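Local structure of signal recognition particle 54 kDa protein (Aeropyrum pernix, 7EPK) at residues A[7-12]-A[69-74]; A[164-169]-A[202-207]. The protein belongs to the SRP54 family of signal recognition particle proteins, which combine a helical bundle, a P-loop GTPase-type domain and a signal peptide binding domain. All coordinates share one frame; numbering follows the deposited sequence.

Interaction 1. Residues A[7-12]-A[69-74]; sequences RAVAKF and WMIKIV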
loop_
_atom_site.group_PDB
_atom_site.type_symbol
_atom_site.label_atom_id
_atom_site.label_comp_id
_atom_site.label_asym_id
_atom_site.label_seq_id
_atom_site.Cartn_x
_atom_site.Cartn_y
_atom_site.Cartn_z
ATOM N N ARG A 7 6.579 -17.228 -12.099
ATOM C CA ARG A 7 6.886 -17.919 -13.390
ATOM C C ARG A 7 5.813 -17.607 -14.439
ATOM O O ARG A 7 6.195 -17.302 -15.593
ATOM C CB ARG A 7 6.963 -19.444 -13.237
ATOM C CG ARG A 7 8.362 -19.999 -12.997
ATOM C CD ARG A 7 8.421 -21.524 -12.983
ATOM N NE ARG A 7 7.467 -22.152 -12.060
ATOM C CZ ARG A 7 6.289 -22.689 -12.401
ATOM N NH1 ARG A 7 5.881 -22.696 -13.662
ATOM N NH2 ARG A 7 5.518 -23.218 -11.464
ATOM N N ALA A 8 4.534 -17.691 -14.051
ATOM C CA ALA A 8 3.359 -17.323 -14.881
ATOM C C ALA A 8 3.492 -15.878 -15.364
ATOM O O ALA A 8 3.300 -15.634 -16.578
ATOM C CB ALA A 8 2.076 -17.500 -14.114
ATOM N N VAL A 9 3.792 -14.939 -14.471
ATOM C CA VAL A 9 3.889 -13.508 -14.883
ATOM C C VAL A 9 4.998 -13.383 -15.937
ATOM O O VAL A 9 4.784 -12.685 -16.956
ATOM C CB VAL A 9 4.090 -12.556 -13.689
ATOM C CG1 VAL A 9 4.412 -11.137 -14.159
ATOM C CG2 VAL A 9 2.872 -12.552 -12.769
ATOM N N ALA A 10 6.120 -14.062 -15.704
ATOM C CA ALA A 10 7.306 -14.043 -16.587
ATOM C C ALA A 10 6.959 -14.683 -17.942
ATOM O O ALA A 10 7.351 -14.121 -18.977
ATOM C CB ALA A 10 8.468 -14.734 -15.902
ATOM N N LYS A 11 6.276 -15.833 -17.948
ATOM C CA LYS A 11 5.793 -16.465 -19.205
ATOM C C LYS A 11 4.892 -15.446 -19.905
ATOM O O LYS A 11 5.239 -15.054 -21.039
ATOM C CB LYS A 11 5.073 -17.791 -18.952
ATOM C CG LYS A 11 4.757 -18.604 -20.201
ATOM C CD LYS A 11 4.079 -19.944 -19.923
ATOM C CE LYS A 11 2.796 -19.822 -19.122
ATOM N NZ LYS A 11 2.209 -21.144 -18.799
ATOM N N PHE A 12 3.836 -14.975 -19.226
ATOM C CA PHE A 12 2.858 -14.009 -19.789
ATOM C C PHE A 12 3.590 -12.793 -20.365
ATOM O O PHE A 12 3.307 -12.399 -21.518
ATOM C CB PHE A 12 1.844 -13.525 -18.758
ATOM C CG PHE A 12 0.828 -12.554 -19.315
ATOM C CD1 PHE A 12 -0.082 -12.949 -20.277
ATOM C CD2 PHE A 12 0.757 -11.247 -18.857
ATOM C CE1 PHE A 12 -1.037 -12.069 -20.760
ATOM C CE2 PHE A 12 -0.201 -10.366 -19.342
ATOM C CZ PHE A 12 -1.099 -10.781 -20.294
ATOM N N TRP A 69 -0.566 -3.738 -19.566
ATOM C CA TRP A 69 -1.836 -3.181 -19.039
ATOM C C TRP A 69 -2.590 -4.254 -18.265
ATOM O O TRP A 69 -3.436 -3.912 -17.433
ATOM C CB TRP A 69 -2.712 -2.657 -20.177
ATOM C CG TRP A 69 -3.947 -1.947 -19.726
ATOM C CD1 TRP A 69 -5.233 -2.251 -20.065
ATOM C CD2 TRP A 69 -4.008 -0.785 -18.872
ATOM N NE1 TRP A 69 -6.097 -1.350 -19.491
ATOM C CE2 TRP A 69 -5.377 -0.444 -18.745
ATOM C CE3 TRP A 69 -3.053 -0.006 -18.196
ATOM C CZ2 TRP A 69 -5.802 0.644 -17.976
ATOM C CZ3 TRP A 69 -3.474 1.065 -17.440
ATOM C CH2 TRP A 69 -4.831 1.385 -17.333
ATOM N N MET A 70 -2.382 -5.509 -18.624
ATOM C CA MET A 70 -3.189 -6.611 -18.057
ATOM C C MET A 70 -2.591 -6.948 -16.692
ATOM O O MET A 70 -3.379 -7.163 -15.772
ATOM C CB MET A 70 -3.202 -7.858 -18.953
ATOM C CG MET A 70 -4.114 -8.946 -18.431
ATOM S SD MET A 70 -5.824 -8.408 -18.297
ATOM C CE MET A 70 -6.575 -9.994 -17.936
ATOM N N ILE A 71 -1.264 -6.980 -16.574
ATOM C CA ILE A 71 -0.587 -7.243 -15.279
ATOM C C ILE A 71 -0.912 -6.091 -14.316
ATOM O O ILE A 71 -1.163 -6.367 -13.134
ATOM C CB ILE A 71 0.917 -7.450 -15.477
ATOM C CG1 ILE A 71 1.184 -8.716 -16.282
ATOM C CG2 ILE A 71 1.633 -7.486 -14.132
ATOM C CD1 ILE A 71 0.584 -9.952 -15.650
ATOM N N LYS A 72 -0.952 -4.859 -14.815
ATOM C CA LYS A 72 -1.304 -3.657 -14.019
ATOM C C LYS A 72 -2.718 -3.833 -13.457
ATOM O O LYS A 72 -2.992 -3.287 -12.379
ATOM C CB LYS A 72 -1.168 -2.414 -14.901
ATOM C CG LYS A 72 -1.829 -1.138 -14.398
ATOM C CD LYS A 72 -1.005 -0.361 -13.414
ATOM C CE LYS A 72 -1.300 1.115 -13.507
ATOM N NZ LYS A 72 -2.750 1.347 -13.726
ATOM N N ILE A 73 -3.585 -4.545 -14.169
ATOM C CA ILE A 73 -4.981 -4.831 -13.737
ATOM C C ILE A 73 -4.979 -6.020 -12.768
ATOM O O ILE A 73 -5.793 -6.009 -11.820
ATOM C CB ILE A 73 -5.898 -5.093 -14.944
ATOM C CG1 ILE A 73 -6.272 -3.787 -15.655
ATOM C CG2 ILE A 73 -7.126 -5.872 -14.505
ATOM C CD1 ILE A 73 -7.217 -3.962 -16.843
ATOM N N VAL A 74 -4.121 -7.019 -12.992
ATOM C CA VAL A 74 -4.073 -8.241 -12.133
ATOM C C VAL A 74 -3.570 -7.809 -10.745
ATOM O O VAL A 74 -4.308 -7.988 -9.765
ATOM C CB VAL A 74 -3.243 -9.357 -12.801
ATOM C CG1 VAL A 74 -2.845 -10.473 -11.852
ATOM C CG2 VAL A 74 -4.002 -9.941 -13.989
#

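Interaction 2. Residues A[164-169]-A[202-207]; sequences EIARRG and KAIASK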
loop_
_atom_site.group_PDB
_atom_site.type_symbol
_atom_site.label_atom_id
_atom_site.label_comp_id
_atom_site.label_asym_id
_atom_site.label_seq_id
_atom_site.Cartn_x
_atom_site.Cartn_y
_atom_site.Cartn_z
ATOM N N GLU A 164 -8.545 -10.352 36.580
ATOM C CA GLU A 164 -7.943 -9.486 37.630
ATOM C C GLU A 164 -6.426 -9.456 37.424
ATOM O O GLU A 164 -5.801 -8.429 37.710
ATOM C CB GLU A 164 -8.341 -9.958 39.031
ATOM C CG GLU A 164 -9.797 -9.690 39.362
ATOM C CD GLU A 164 -10.126 -8.234 39.661
ATOM O OE1 GLU A 164 -9.494 -7.667 40.594
ATOM O OE2 GLU A 164 -11.015 -7.667 38.961
ATOM N N ILE A 165 -5.848 -10.535 36.921
ATOM C CA ILE A 165 -4.387 -10.573 36.623
ATOM C C ILE A 165 -4.115 -9.541 35.532
ATOM O O ILE A 165 -3.119 -8.785 35.623
ATOM C CB ILE A 165 -3.929 -11.973 36.187
ATOM C CG1 ILE A 165 -4.129 -12.983 37.322
ATOM C CG2 ILE A 165 -2.494 -11.903 35.702
ATOM C CD1 ILE A 165 -3.984 -14.433 36.912
ATOM N N ALA A 166 -4.987 -9.536 34.531
ATOM C CA ALA A 166 -4.882 -8.666 33.350
ATOM C C ALA A 166 -5.129 -7.214 33.797
ATOM O O ALA A 166 -4.316 -6.345 33.473
ATOM C CB ALA A 166 -5.839 -9.184 32.296
ATOM N N ARG A 167 -6.176 -6.944 34.574
ATOM C CA ARG A 167 -6.402 -5.574 35.108
ATOM C C ARG A 167 -5.188 -5.137 35.922
ATOM O O ARG A 167 -4.809 -3.982 35.844
ATOM C CB ARG A 167 -7.638 -5.463 35.992
ATOM C CG ARG A 167 -8.250 -4.074 35.952
ATOM C CD ARG A 167 -9.157 -3.781 37.132
ATOM N NE ARG A 167 -8.366 -3.414 38.307
ATOM C CZ ARG A 167 -8.299 -4.092 39.455
ATOM N NH1 ARG A 167 -7.538 -3.632 40.433
ATOM N NH2 ARG A 167 -8.996 -5.201 39.637
ATOM N N ARG A 168 -4.596 -6.036 36.689
ATOM C CA ARG A 168 -3.484 -5.653 37.581
ATOM C C ARG A 168 -2.293 -5.285 36.683
ATOM O O ARG A 168 -1.734 -4.181 36.874
ATOM C CB ARG A 168 -3.229 -6.765 38.602
ATOM C CG ARG A 168 -2.803 -6.287 39.986
ATOM C CD ARG A 168 -2.887 -7.439 40.977
ATOM N NE ARG A 168 -4.262 -7.935 41.147
ATOM C CZ ARG A 168 -4.672 -9.202 41.032
ATOM N NH1 ARG A 168 -3.815 -10.173 40.755
ATOM N NH2 ARG A 168 -5.950 -9.494 41.229
ATOM N N GLY A 169 -1.947 -6.149 35.718
ATOM C CA GLY A 169 -0.816 -5.953 34.779
ATOM C C GLY A 169 -0.954 -4.668 33.968
ATOM O O GLY A 169 0.080 -4.029 33.639
ATOM N N LYS A 202 -13.750 -12.717 26.957
ATOM C CA LYS A 202 -14.857 -11.749 27.167
ATOM C C LYS A 202 -14.733 -11.076 28.539
ATOM O O LYS A 202 -15.167 -9.932 28.671
ATOM C CB LYS A 202 -16.189 -12.489 27.037
ATOM C CG LYS A 202 -17.437 -11.679 27.374
ATOM C CD LYS A 202 -18.738 -12.377 26.979
ATOM C CE LYS A 202 -18.807 -12.756 25.508
ATOM N NZ LYS A 202 -20.130 -13.311 25.127
ATOM N N ALA A 203 -14.247 -11.790 29.549
ATOM C CA ALA A 203 -14.187 -11.303 30.948
ATOM C C ALA A 203 -12.949 -10.410 31.068
ATOM O O ALA A 203 -13.085 -9.258 31.512
ATOM C CB ALA A 203 -14.173 -12.471 31.923
ATOM N N ILE A 204 -11.798 -10.931 30.641
ATOM C CA ILE A 204 -10.529 -10.157 30.525
ATOM C C ILE A 204 -10.829 -8.859 29.783
ATOM O O ILE A 204 -10.440 -7.797 30.283
ATOM C CB ILE A 204 -9.429 -10.953 29.803
ATOM C CG1 ILE A 204 -8.949 -12.137 30.644
ATOM C CG2 ILE A 204 -8.279 -10.034 29.403
ATOM C CD1 ILE A 204 -8.245 -13.199 29.833
ATOM N N ALA A 205 -11.501 -8.966 28.637
ATOM C CA ALA A 205 -11.819 -7.813 27.766
ATOM C C ALA A 205 -12.599 -6.780 28.582
ATOM O O ALA A 205 -12.272 -5.581 28.500
ATOM C CB ALA A 205 -12.576 -8.255 26.549
ATOM N N SER A 206 -13.555 -7.229 29.388
ATOM C CA SER A 206 -14.462 -6.333 30.149
ATOM C C SER A 206 -13.655 -5.548 31.191
ATOM O O SER A 206 -13.873 -4.316 31.305
ATOM C CB SER A 206 -15.597 -7.094 30.775
ATOM O OG SER A 206 -16.661 -6.210 31.100
ATOM N N LYS A 207 -12.759 -6.221 31.915
ATOM C CA LYS A 207 -11.899 -5.573 32.941
ATOM C C LYS A 207 -10.871 -4.650 32.259
ATOM O O LYS A 207 -10.581 -3.570 32.814
ATOM C CB LYS A 207 -11.186 -6.625 33.799
ATOM C CG LYS A 207 -12.090 -7.526 34.633
ATOM C CD LYS A 207 -13.059 -6.786 35.539
ATOM C CE LYS A 207 -13.634 -7.650 36.643
ATOM N NZ LYS A 207 -13.049 -7.300 37.960
#

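Interaction 1. Residues A[7-12]-A[69-74]
Phe-12 O accepts a hydrogen bond from Arg-67 NH1, while the ring of the same residue packs on Met-70 and Ile-71. Arg-67 lies just before 69-74 on the same helix. The two helices are therefore joined by a polar link beside an otherwise apolar contact. Within 7-12, Phe-12 N donates to Ala-8 O at 2.8 Å, the i to i-4 bond of the helix.

The ring does most of the bridging. CG of Phe-12 stands anti to the backbone N (chi1 -179°), which carries the ring out toward 69-74. Its CD2 lies 3.5 Å from Ile-71 CD1. The same CD2 lies 3.6 Å from Ile-71 CG1. The two side chains slide past each other in opposite directions. At the far end of the ring, CZ reaches Met-70 CB at 3.8 Å. Phe-12 and Met-70 cross at about a right angle, and the bend at chi2 of Met-70 leads its sulfur and methyl away from the contact.

Both segments belong to the helical bundle domain of SRP54. Helices 4-13 and 66-81 run nearly antiparallel here, at 157° between their directions. Their segment axes come no closer than 11.6 Å, so the contact is made by the side chains, Phe-12 and Ile-71 above all.

Val-9 adds a lighter touch one turn earlier, with CG1 4.3 Å from Ile-71 CD1. Ile-71 CD1 thus touches both Val-9 and Phe-12. Helix 19-36 packs alongside: Phe-26 meets the Phe-12 ring and also Val-9, and Tyr-19 and Val-23 touch Met-70. Ile-71 also touches Leu-296 and Leu-299 of helix 293-320.

Interaction 2. Residues A[164-169]-A[202-207]
Ile-204 makes the first contact, setting its CG2 against Ala-166 CB at 3.9 Å. CG2, anti to the backbone N, is the branch that meets Ala-166. Both side chains are buried, and this is the apolar part of the contact.

One turn later, Lys-207 meets Arg-167 with backbone and side chain. Arg-167 CG lies 3.9 Å from Lys-207 O, and Arg-167 CB lies 4.3 Å from Lys-207 CB. The Lys-207 chain bends at chi2 (-54°) and again at chi4 on its way to Glu-164. Its NZ pairs with Glu-164 OE2 as a salt bridge, but the two atoms are modelled too close together, so the details are doubtful. Glu-164 OE1 lies in plane at the edge of the Arg-167 guanidinium. It takes a weak hydrogen bond, part of a salt bridge, from Arg-167 NH2 at 2.7 Å. The carboxylate lies between Arg-167 and, less surely, Lys-207.

The segments run in broadly the same direction and cross at -32°, with axes 8.7 Å apart. In the largely parallel sheet of this P-loop domain, helix 162-175 links strands 153-156 and 180-184. Helix 194-208 links 180-184 to 212-218, and its Ile-204 and Ala-205 rest on Leu-100 of strand 97-102.

How the interactions relate
The two interactions belong to different domains and do not touch. Their centres are about 50 Å apart, and their nearest atoms about 37 Å. They lie on opposite sides of the chain's centre and follow one another in sequence. Interaction 1 joins the first and last helices of the helical bundle. Interaction 2 joins two helices of the GTPase domain. It is the one with a bound ligand nearby: the Ile-204 side chain is about 13 Å from GDP and about 12 Å from the magnesium ion. Neither distance allows direct contact. Interaction 1 is buried and apolar across its segments, whereas interaction 2 is partly exposed and includes charged groups.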